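PDB 7C6O: cobalamin biosynthesis protein CobN from Mycobacterium tuberculosis, which is the large, catalytic subunit of cobaltochelatase, the enzyme that probably inserts cobalt into the corrin ring of hydrogenobyrinic acid a,c-diamide during aerobic cobalamin biosynthesis. Local coordinates for residues 238-251 against 275-288. Sequence-based numbering, arbitrary orientation.
Sequences LERLGGADAMVVTV and HLAALDIPILQGLC
With chi1 of Ile-281 at 59°, CG1 is held between the backbone N and the carbonyl carbon, and the extended remainder of the chain brings Ile-281 CD1 to 3.5 Å from CG of Met-247. The methionine chain crosses that isoleucine at about a right angle; Met-247 SD rests 3.9 Å from Leu-279 CD1, with Ile-283 CG1 a little farther off. The two methyls of Leu-279 divide their contacts: CD1 packs on CB of Leu-241, while CD2 reaches toward the carbonyl O of Leu-238 and the amide of Gly-242. Further along the same face, Val-249 CG1 meets Ile-283 CG2 at 3.8 Å. This apolar layer joins residues 238-242 and 275-279 to neighbouring parallel strands, 246-249 and 283-289, which with helix 274-277 form a beta-alpha-beta unit in the central parallel part of a mixed sheet. The strands are stitched by the alternating backbone bonds of parallel pairing: Met-247 N gives to Pro-282 O, Leu-284 N to Met-247 O at 2.7 Å, Val-249 N to Leu-284 O, and Gly-286 N to Val-249 O, the last being the most bent (143°). On the other face Val-248 and Leu-284 emerge, and Val-248 is packed by helix 343-361. Gln-285, bent at chi2, folds its amide across Val-249, with Gln-285 OE1 3.5 Å from Val-249 CG2. From there Gln-285 NE2 donates an almost straight bond of 3.1 Å to Val-251 O, the acceptor lying in the glutamine amide plane although the donor is tilted from the carbonyl plane. Arg-320 NH1 binds both OE1 and Val-251 O, which probably fixes which end of the amide faces the carbonyl. Between the two helices, Leu-238 CD2 sits at the edge of the His-275 ring, whose NE2 is hydrogen-bonded to Leu-230 O.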
ATOM      1  N   LEU A 238      10.762 -29.752  -7.152  1.00 23.67           N
ATOM      2  CA  LEU A 238       9.393 -29.395  -7.505  1.00 25.26           C
ATOM      3  C   LEU A 238       8.478 -30.612  -7.449  1.00 28.10           C
ATOM      4  O   LEU A 238       7.316 -30.504  -7.040  1.00 25.47           O
ATOM      5  CB  LEU A 238       9.362 -28.750  -8.890  1.00 26.27           C
ATOM      6  CG  LEU A 238      10.082 -27.403  -8.994  1.00 27.49           C
ATOM      7  CD1 LEU A 238      10.163 -26.942 -10.438  1.00 28.54           C
ATOM      8  CD2 LEU A 238       9.381 -26.360  -8.136  1.00 28.85           C
ATOM      9  N   GLU A 239       8.987 -31.780  -7.850  1.00 31.38           N
ATOM     10  CA  GLU A 239       8.210 -33.010  -7.726  1.00 32.12           C
ATOM     11  C   GLU A 239       7.866 -33.291  -6.270  1.00 27.64           C
ATOM     12  O   GLU A 239       6.723 -33.628  -5.942  1.00 29.43           O
ATOM     13  CB  GLU A 239       8.981 -34.189  -8.323  1.00 36.38           C
ATOM     14  CG  GLU A 239       9.247 -34.099  -9.813  1.00 44.54           C
ATOM     15  CD  GLU A 239       9.936 -35.341 -10.345  1.00 51.32           C
ATOM     16  OE1 GLU A 239       9.809 -36.409  -9.707  1.00 53.91           O
ATOM     17  OE2 GLU A 239      10.611 -35.252 -11.393  1.00 53.60           O
ATOM     18  N   ARG A 240       8.853 -33.159  -5.379  1.00 23.45           N
ATOM     19  CA  ARG A 240       8.619 -33.415  -3.964  1.00 27.90           C
ATOM     20  C   ARG A 240       7.570 -32.463  -3.403  1.00 28.01           C
ATOM     21  O   ARG A 240       6.730 -32.864  -2.589  1.00 28.72           O
ATOM     22  CB  ARG A 240       9.930 -33.291  -3.188  1.00 29.40           C
ATOM     23  CG  ARG A 240       9.890 -33.871  -1.788  1.00 32.57           C
ATOM     24  CD  ARG A 240       9.755 -35.385  -1.822  1.00 37.35           C
ATOM     25  NE  ARG A 240      10.189 -35.998  -0.569  1.00 42.65           N
ATOM     26  CZ  ARG A 240       9.396 -36.212   0.476  1.00 43.18           C
ATOM     27  NH1 ARG A 240       8.118 -35.862   0.425  1.00 43.52           N
ATOM     28  NH2 ARG A 240       9.883 -36.776   1.574  1.00 43.78           N
ATOM     29  N   LEU A 241       7.591 -31.202  -3.844  1.00 23.23           N
ATOM     30  CA  LEU A 241       6.607 -30.216  -3.418  1.00 22.59           C
ATOM     31  C   LEU A 241       5.205 -30.515  -3.931  1.00 26.87           C
ATOM     32  O   LEU A 241       4.244 -29.927  -3.424  1.00 26.98           O
ATOM     33  CB  LEU A 241       7.035 -28.820  -3.875  1.00 21.77           C
ATOM     34  CG  LEU A 241       8.221 -28.236  -3.108  1.00 22.66           C
ATOM     35  CD1 LEU A 241       8.699 -26.941  -3.747  1.00 25.47           C
ATOM     36  CD2 LEU A 241       7.839 -28.013  -1.652  1.00 24.41           C
ATOM     37  N   GLY A 242       5.063 -31.402  -4.917  1.00 27.90           N
ATOM     38  CA  GLY A 242       3.739 -31.809  -5.352  1.00 30.53           C
ATOM     39  C   GLY A 242       2.945 -32.537  -4.285  1.00 32.21           C
ATOM     40  O   GLY A 242       1.715 -32.607  -4.378  1.00 34.25           O
ATOM     41  N   GLY A 243       3.620 -33.082  -3.275  1.00 30.05           N
ATOM     42  CA  GLY A 243       2.951 -33.720  -2.163  1.00 29.04           C
ATOM     43  C   GLY A 243       2.523 -32.794  -1.050  1.00 27.93           C
ATOM     44  O   GLY A 243       1.922 -33.248  -0.072  1.00 30.38           O
ATOM     45  N   ALA A 244       2.809 -31.502  -1.168  1.00 24.49           N
ATOM     46  CA  ALA A 244       2.461 -30.537  -0.138  1.00 20.57           C
ATOM     47  C   ALA A 244       1.104 -29.910  -0.426  1.00 19.35           C
ATOM     48  O   ALA A 244       0.726 -29.701  -1.581  1.00 21.53           O
ATOM     49  CB  ALA A 244       3.523 -29.440  -0.040  1.00 20.33           C
ATOM     50  N   ASP A 245       0.371 -29.616   0.645  1.00 17.72           N
ATOM     51  CA  ASP A 245      -0.883 -28.882   0.544  1.00 19.01           C
ATOM     52  C   ASP A 245      -0.698 -27.382   0.729  1.00 21.39           C
ATOM     53  O   ASP A 245      -1.583 -26.608   0.348  1.00 22.39           O
ATOM     54  CB  ASP A 245      -1.879 -29.414   1.576  1.00 23.52           C
ATOM     55  CG  ASP A 245      -2.181 -30.881   1.374  1.00 28.73           C
ATOM     56  OD1 ASP A 245      -2.647 -31.239   0.271  1.00 27.36           O
ATOM     57  OD2 ASP A 245      -1.932 -31.680   2.303  1.00 28.32           O
ATOM     58  N   ALA A 246       0.427 -26.965   1.301  1.00 19.01           N
ATOM     59  CA  ALA A 246       0.783 -25.559   1.424  1.00 18.05           C
ATOM     60  C   ALA A 246       2.272 -25.487   1.727  1.00 18.43           C
ATOM     61  O   ALA A 246       2.873 -26.457   2.197  1.00 17.84           O
ATOM     62  CB  ALA A 246      -0.033 -24.856   2.515  1.00 13.80           C
ATOM     63  N   MET A 247       2.861 -24.326   1.449  1.00 15.79           N
ATOM     64  CA  MET A 247       4.286 -24.093   1.647  1.00 19.12           C
ATOM     65  C   MET A 247       4.495 -22.876   2.533  1.00 17.17           C
ATOM     66  O   MET A 247       3.945 -21.805   2.255  1.00 16.38           O
ATOM     67  CB  MET A 247       5.013 -23.852   0.322  1.00 24.25           C
ATOM     68  CG  MET A 247       5.047 -25.010  -0.641  1.00 31.68           C
ATOM     69  SD  MET A 247       5.736 -24.457  -2.217  1.00 31.96           S
ATOM     70  CE  MET A 247       7.346 -23.883  -1.681  1.00 26.16           C
ATOM     71  N   VAL A 248       5.301 -23.033   3.578  1.00 14.46           N
ATOM     72  CA  VAL A 248       5.874 -21.905   4.306  1.00 15.44           C
ATOM     73  C   VAL A 248       7.312 -21.743   3.831  1.00 16.94           C
ATOM     74  O   VAL A 248       8.123 -22.666   3.960  1.00 17.76           O
ATOM     75  CB  VAL A 248       5.817 -22.113   5.826  1.00 13.92           C
ATOM     76  CG1 VAL A 248       6.429 -20.917   6.534  1.00 14.21           C
ATOM     77  CG2 VAL A 248       4.383 -22.328   6.286  1.00 13.01           C
ATOM     78  N   VAL A 249       7.634 -20.578   3.275  1.00 16.20           N
ATOM     79  CA  VAL A 249       8.949 -20.332   2.701  1.00 15.72           C
ATOM     80  C   VAL A 249       9.684 -19.315   3.562  1.00 17.83           C
ATOM     81  O   VAL A 249       9.082 -18.369   4.083  1.00 18.55           O
ATOM     82  CB  VAL A 249       8.861 -19.864   1.234  1.00 15.81           C
ATOM     83  CG1 VAL A 249       8.187 -20.931   0.389  1.00 17.05           C
ATOM     84  CG2 VAL A 249       8.118 -18.540   1.124  1.00 18.19           C
ATOM     85  N   THR A 250      10.987 -19.532   3.730  1.00 18.14           N
ATOM     86  CA  THR A 250      11.858 -18.597   4.433  1.00 17.28           C
ATOM     87  C   THR A 250      12.986 -18.113   3.532  1.00 18.21           C
ATOM     88  O   THR A 250      13.995 -17.596   4.023  1.00 21.48           O
ATOM     89  CB  THR A 250      12.424 -19.232   5.706  1.00 20.31           C
ATOM     90  OG1 THR A 250      13.292 -20.317   5.360  1.00 20.97           O
ATOM     91  CG2 THR A 250      11.299 -19.761   6.583  1.00 19.87           C
ATOM     92  N   VAL A 251      12.832 -18.272   2.221  1.00 17.49           N
ATOM     93  CA  VAL A 251      13.846 -17.884   1.256  1.00 17.06           C
ATOM     94  C   VAL A 251      13.354 -16.666   0.477  1.00 18.86           C
ATOM     95  O   VAL A 251      12.190 -16.274   0.557  1.00 17.84           O
ATOM     96  CB  VAL A 251      14.204 -19.045   0.308  1.00 15.89           C
ATOM     97  CG1 VAL A 251      14.724 -20.231   1.106  1.00 16.95           C
ATOM     98  CG2 VAL A 251      12.986 -19.445  -0.516  1.00 18.82           C
ATOM     99  N   HIS A 275       6.685 -22.175 -12.419  1.00 23.01           N
ATOM    100  CA  HIS A 275       7.035 -23.471 -11.847  1.00 23.46           C
ATOM    101  C   HIS A 275       6.510 -23.645 -10.427  1.00 24.55           C
ATOM    102  O   HIS A 275       6.299 -24.784  -9.996  1.00 23.80           O
ATOM    103  CB  HIS A 275       8.553 -23.669 -11.871  1.00 24.96           C
ATOM    104  CG  HIS A 275       9.314 -22.672 -11.051  1.00 28.57           C
ATOM    105  ND1 HIS A 275       9.355 -21.329 -11.362  1.00 30.20           N
ATOM    106  CD2 HIS A 275      10.075 -22.823  -9.941  1.00 29.29           C
ATOM    107  CE1 HIS A 275      10.102 -20.695 -10.475  1.00 30.57           C
ATOM    108  NE2 HIS A 275      10.551 -21.579  -9.602  1.00 28.67           N
ATOM    109  N   LEU A 276       6.291 -22.552  -9.694  1.00 20.40           N
ATOM    110  CA  LEU A 276       5.709 -22.637  -8.362  1.00 22.26           C
ATOM    111  C   LEU A 276       4.192 -22.486  -8.385  1.00 22.92           C
ATOM    112  O   LEU A 276       3.493 -23.160  -7.620  1.00 22.25           O
ATOM    113  CB  LEU A 276       6.329 -21.579  -7.447  1.00 24.25           C
ATOM    114  CG  LEU A 276       7.826 -21.763  -7.193  1.00 25.41           C
ATOM    115  CD1 LEU A 276       8.415 -20.573  -6.451  1.00 25.60           C
ATOM    116  CD2 LEU A 276       8.071 -23.050  -6.424  1.00 27.31           C
ATOM    117  N   ALA A 277       3.669 -21.612  -9.248  1.00 22.65           N
ATOM    118  CA  ALA A 277       2.222 -21.485  -9.389  1.00 22.66           C
ATOM    119  C   ALA A 277       1.591 -22.787  -9.861  1.00 23.87           C
ATOM    120  O   ALA A 277       0.438 -23.076  -9.519  1.00 21.27           O
ATOM    121  CB  ALA A 277       1.881 -20.352 -10.357  1.00 23.67           C
ATOM    122  N   ALA A 278       2.329 -23.587 -10.638  1.00 22.43           N
ATOM    123  CA  ALA A 278       1.787 -24.847 -11.136  1.00 23.39           C
ATOM    124  C   ALA A 278       1.433 -25.798 -10.000  1.00 23.03           C
ATOM    125  O   ALA A 278       0.539 -26.638 -10.155  1.00 24.00           O
ATOM    126  CB  ALA A 278       2.782 -25.506 -12.091  1.00 24.95           C
ATOM    127  N   LEU A 279       2.115 -25.687  -8.857  1.00 21.76           N
ATOM    128  CA  LEU A 279       1.748 -26.498  -7.700  1.00 21.58           C
ATOM    129  C   LEU A 279       0.340 -26.172  -7.220  1.00 22.51           C
ATOM    130  O   LEU A 279      -0.346 -27.042  -6.668  1.00 22.59           O
ATOM    131  CB  LEU A 279       2.752 -26.287  -6.567  1.00 22.07           C
ATOM    132  CG  LEU A 279       4.227 -26.564  -6.865  1.00 25.54           C
ATOM    133  CD1 LEU A 279       5.090 -26.110  -5.696  1.00 24.80           C
ATOM    134  CD2 LEU A 279       4.456 -28.039  -7.163  1.00 25.60           C
ATOM    135  N   ASP A 280      -0.102 -24.929  -7.423  1.00 21.29           N
ATOM    136  CA  ASP A 280      -1.453 -24.483  -7.075  1.00 22.18           C
ATOM    137  C   ASP A 280      -1.750 -24.712  -5.591  1.00 22.09           C
ATOM    138  O   ASP A 280      -2.769 -25.296  -5.218  1.00 26.49           O
ATOM    139  CB  ASP A 280      -2.502 -25.166  -7.957  1.00 21.52           C
ATOM    140  CG  ASP A 280      -3.840 -24.451  -7.930  1.00 27.64           C
ATOM    141  OD1 ASP A 280      -3.862 -23.239  -7.627  1.00 28.70           O
ATOM    142  OD2 ASP A 280      -4.869 -25.104  -8.205  1.00 29.75           O
ATOM    143  N   ILE A 281      -0.840 -24.250  -4.740  1.00 19.87           N
ATOM    144  CA  ILE A 281      -1.039 -24.315  -3.293  1.00 18.43           C
ATOM    145  C   ILE A 281      -0.691 -22.957  -2.703  1.00 16.85           C
ATOM    146  O   ILE A 281       0.028 -22.158  -3.324  1.00 15.32           O
ATOM    147  CB  ILE A 281      -0.190 -25.435  -2.645  1.00 17.95           C
ATOM    148  CG1 ILE A 281       1.296 -25.209  -2.916  1.00 21.34           C
ATOM    149  CG2 ILE A 281      -0.635 -26.810  -3.132  1.00 17.61           C
ATOM    150  CD1 ILE A 281       2.185 -26.247  -2.262  1.00 23.94           C
ATOM    151  N   PRO A 282      -1.204 -22.652  -1.511  1.00 19.68           N
ATOM    152  CA  PRO A 282      -0.823 -21.396  -0.855  1.00 18.21           C
ATOM    153  C   PRO A 282       0.647 -21.410  -0.473  1.00 19.85           C
ATOM    154  O   PRO A 282       1.170 -22.409   0.031  1.00 18.01           O
ATOM    155  CB  PRO A 282      -1.724 -21.350   0.385  1.00 18.35           C
ATOM    156  CG  PRO A 282      -2.854 -22.270   0.073  1.00 19.83           C
ATOM    157  CD  PRO A 282      -2.258 -23.358  -0.765  1.00 18.48           C
ATOM    158  N   ILE A 283       1.315 -20.292  -0.728  1.00 18.97           N
ATOM    159  CA  ILE A 283       2.733 -20.121  -0.434  1.00 16.70           C
ATOM    160  C   ILE A 283       2.846 -18.947   0.527  1.00 17.17           C
ATOM    161  O   ILE A 283       2.569 -17.801   0.152  1.00 16.08           O
ATOM    162  CB  ILE A 283       3.559 -19.887  -1.707  1.00 15.82           C
ATOM    163  CG1 ILE A 283       3.374 -21.058  -2.679  1.00 17.24           C
ATOM    164  CG2 ILE A 283       5.030 -19.680  -1.365  1.00 15.96           C
ATOM    165  CD1 ILE A 283       4.127 -20.904  -3.990  1.00 16.06           C
ATOM    166  N   LEU A 284       3.244 -19.224   1.765  1.00 14.47           N
ATOM    167  CA  LEU A 284       3.234 -18.236   2.834  1.00 13.10           C
ATOM    168  C   LEU A 284       4.663 -17.899   3.232  1.00 14.73           C
ATOM    169  O   LEU A 284       5.476 -18.800   3.457  1.00 17.94           O
ATOM    170  CB  LEU A 284       2.458 -18.751   4.049  1.00 11.99           C
ATOM    171  CG  LEU A 284       1.001 -19.165   3.821  1.00 18.41           C
ATOM    172  CD1 LEU A 284       0.894 -20.624   3.372  1.00 21.27           C
ATOM    173  CD2 LEU A 284       0.169 -18.930   5.069  1.00 21.91           C
ATOM    174  N   GLN A 285       4.963 -16.605   3.323  1.00 16.66           N
ATOM    175  CA  GLN A 285       6.278 -16.165   3.773  1.00 17.17           C
ATOM    176  C   GLN A 285       6.302 -16.152   5.297  1.00 18.33           C
ATOM    177  O   GLN A 285       5.643 -15.320   5.931  1.00 16.68           O
ATOM    178  CB  GLN A 285       6.615 -14.786   3.215  1.00 16.03           C
ATOM    179  CG  GLN A 285       8.072 -14.390   3.421  1.00 17.84           C
ATOM    180  CD  GLN A 285       8.982 -14.950   2.342  1.00 17.01           C
ATOM    181  OE1 GLN A 285       8.581 -15.071   1.187  1.00 18.22           O
ATOM    182  NE2 GLN A 285      10.210 -15.296   2.713  1.00 15.24           N
ATOM    183  N   GLY A 286       7.047 -17.083   5.886  1.00 16.43           N
ATOM    184  CA  GLY A 286       7.316 -17.036   7.308  1.00 16.60           C
ATOM    185  C   GLY A 286       8.545 -16.190   7.555  1.00 16.86           C
ATOM    186  O   GLY A 286       9.636 -16.530   7.090  1.00 15.74           O
ATOM    187  N   LEU A 287       8.388 -15.081   8.269  1.00 15.33           N
ATOM    188  CA  LEU A 287       9.461 -14.105   8.373  1.00 15.27           C
ATOM    189  C   LEU A 287      10.526 -14.581   9.355  1.00 17.92           C
ATOM    190  O   LEU A 287      10.213 -15.067  10.447  1.00 19.75           O
ATOM    191  CB  LEU A 287       8.903 -12.747   8.795  1.00 14.51           C
ATOM    192  CG  LEU A 287       7.773 -12.194   7.919  1.00 15.38           C
ATOM    193  CD1 LEU A 287       7.265 -10.874   8.470  1.00 14.86           C
ATOM    194  CD2 LEU A 287       8.225 -12.033   6.469  1.00 18.11           C
ATOM    195  N   CYS A 288      11.785 -14.458   8.950  1.00 17.75           N
ATOM    196  CA  CYS A 288      12.944 -14.778   9.781  1.00 17.49           C
ATOM    197  C   CYS A 288      13.798 -13.517   9.822  1.00 17.93           C
ATOM    198  O   CYS A 288      14.590 -13.270   8.909  1.00 20.63           O
ATOM    199  CB  CYS A 288      13.721 -15.962   9.218  1.00 20.27           C
ATOM    200  SG  CYS A 288      12.761 -17.480   9.100  1.00 23.91           S
TER